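Local coordinates for mandelate racemase/muconate lactonizing protein (Thermobispora bispora, PDB 3VC5), which probably dehydrates D-glucarate to 5-dehydro-4-deoxy-D-glucarate as a magnesium-dependent member of the mandelate racemase/muconate lactonizing enzyme family, at residues A[180-185]-A[370-375]. Residues are numbered along the deposited sequence; the frame is centred on the assembly and turned at random.
Sequences EDRFGP and WQDGQD
The Phe183 ring lies between Trp370 and Arg182: one face takes Trp370 CZ3, 3.6 Å from Phe183 CG, and the opposite face carries the aliphatic CG of Arg182. The centroids of the Phe183 ring and the six-membered ring of Trp370 lie 4.9 Å apart with planes at 64°, a T-shaped (edge-to-face) pair in which Trp370 presents the edge. In this modified (β/α)7β barrel of the enolase superfamily the contact joins the loop between strand 161-169 and helix 189-203 to the loop before strand 388-390. Arg182 CG sits between the backbone N and the carbonyl carbon (chi1 74°), and the extended chain runs past Phe183, whose CE1 covers the guanidinium centre. Asp372 binds side-on: Arg182 NE, at 2.9 Å, and NH2 both grip Asp372 OD1, from one face of the carboxylate. Arg182 NH1 has a second salt bridge, to Glu202. With an alanine at Phe183, the Trp370 edge is likely to lose its aromatic face and the guanidinium its cover, though the salt bridges would still hold it. Trp370 NE1 bonds to Tyr167 O. An Asx turn shapes the first loop, where Asp181 OD1 accepts from Phe183 N at 2.9 Å through its anti lone pair.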
# COMPACT_ATOMS: atom_id res chain seq x y z
N GLU A 180 31.15 -29.51 17.99
CA GLU A 180 29.79 -29.85 17.58
C GLU A 180 28.76 -29.06 18.39
O GLU A 180 28.98 -28.75 19.56
CB GLU A 180 29.56 -31.35 17.71
CG GLU A 180 30.55 -32.12 16.87
CD GLU A 180 30.35 -33.61 16.92
OE1 GLU A 180 29.59 -34.08 17.79
OE2 GLU A 180 30.97 -34.31 16.10
N ASP A 181 27.64 -28.72 17.76
CA ASP A 181 26.65 -27.92 18.44
C ASP A 181 25.63 -28.80 19.14
O ASP A 181 25.64 -30.03 19.00
CB ASP A 181 25.99 -26.95 17.46
CG ASP A 181 25.29 -27.66 16.31
OD1 ASP A 181 24.38 -28.48 16.56
OD2 ASP A 181 25.64 -27.37 15.14
N ARG A 182 24.75 -28.17 19.92
CA ARG A 182 23.77 -28.92 20.70
C ARG A 182 22.61 -29.50 19.90
O ARG A 182 21.80 -30.25 20.45
CB ARG A 182 23.22 -28.08 21.86
CG ARG A 182 22.21 -26.99 21.44
CD ARG A 182 21.72 -26.18 22.63
NE ARG A 182 20.62 -25.27 22.31
CZ ARG A 182 19.33 -25.63 22.22
NH1 ARG A 182 18.95 -26.90 22.42
NH2 ARG A 182 18.41 -24.72 21.93
N PHE A 183 22.51 -29.15 18.61
CA PHE A 183 21.34 -29.56 17.82
C PHE A 183 21.46 -30.97 17.25
O PHE A 183 20.43 -31.64 17.02
CB PHE A 183 21.08 -28.54 16.70
CG PHE A 183 20.86 -27.15 17.23
CD1 PHE A 183 19.68 -26.83 17.91
CD2 PHE A 183 21.84 -26.19 17.11
CE1 PHE A 183 19.49 -25.55 18.43
CE2 PHE A 183 21.65 -24.91 17.60
CZ PHE A 183 20.48 -24.59 18.27
N GLY A 184 22.69 -31.43 17.03
CA GLY A 184 22.93 -32.74 16.42
C GLY A 184 22.92 -32.63 14.91
O GLY A 184 22.43 -31.62 14.34
N PRO A 185 23.45 -33.65 14.23
CA PRO A 185 23.36 -33.74 12.78
C PRO A 185 21.92 -34.06 12.37
O PRO A 185 21.15 -34.61 13.19
CB PRO A 185 24.27 -34.92 12.45
CG PRO A 185 24.16 -35.80 13.67
CD PRO A 185 24.07 -34.85 14.83
N TRP A 370 18.24 -21.20 15.57
CA TRP A 370 19.60 -21.55 15.16
C TRP A 370 20.62 -20.61 15.76
O TRP A 370 21.81 -20.96 15.86
CB TRP A 370 19.70 -21.51 13.61
CG TRP A 370 18.77 -22.59 13.04
CD1 TRP A 370 17.67 -22.40 12.26
CD2 TRP A 370 18.86 -24.01 13.27
NE1 TRP A 370 17.07 -23.61 11.98
CE2 TRP A 370 17.77 -24.61 12.60
CE3 TRP A 370 19.73 -24.83 14.00
CZ2 TRP A 370 17.56 -26.00 12.60
CZ3 TRP A 370 19.52 -26.20 14.01
CH2 TRP A 370 18.45 -26.77 13.32
N GLN A 371 20.16 -19.40 16.13
CA GLN A 371 21.08 -18.43 16.74
C GLN A 371 21.24 -18.69 18.24
O GLN A 371 22.04 -18.04 18.90
CB GLN A 371 20.63 -17.01 16.44
CG GLN A 371 21.40 -16.41 15.24
CD GLN A 371 21.43 -17.37 14.06
OE1 GLN A 371 20.42 -17.51 13.33
NE2 GLN A 371 22.57 -18.05 13.86
N ASP A 372 20.51 -19.65 18.75
CA ASP A 372 20.66 -20.13 20.13
C ASP A 372 20.83 -19.05 21.19
O ASP A 372 21.68 -19.14 22.04
CB ASP A 372 21.77 -21.15 20.19
CG ASP A 372 21.57 -22.19 21.27
OD1 ASP A 372 20.46 -22.41 21.74
OD2 ASP A 372 22.56 -22.74 21.67
N GLY A 373 19.98 -18.05 21.13
CA GLY A 373 19.89 -17.03 22.16
C GLY A 373 20.79 -15.84 21.95
O GLY A 373 20.68 -14.85 22.70
N GLN A 374 21.66 -15.88 20.93
CA GLN A 374 22.52 -14.70 20.67
C GLN A 374 21.66 -13.50 20.29
O GLN A 374 20.75 -13.62 19.46
CB GLN A 374 23.51 -14.98 19.53
CG GLN A 374 24.52 -16.11 19.81
CD GLN A 374 25.28 -16.53 18.59
OE1 GLN A 374 26.45 -16.16 18.40
NE2 GLN A 374 24.64 -17.31 17.74
N ASP A 375 21.95 -12.32 20.84
CA ASP A 375 21.16 -11.16 20.47
C ASP A 375 21.85 -9.88 20.91
O ASP A 375 22.78 -9.94 21.73
CB ASP A 375 19.76 -11.24 21.06
CG ASP A 375 18.69 -10.62 20.14
OD1 ASP A 375 19.03 -9.74 19.30
OD2 ASP A 375 17.51 -11.03 20.26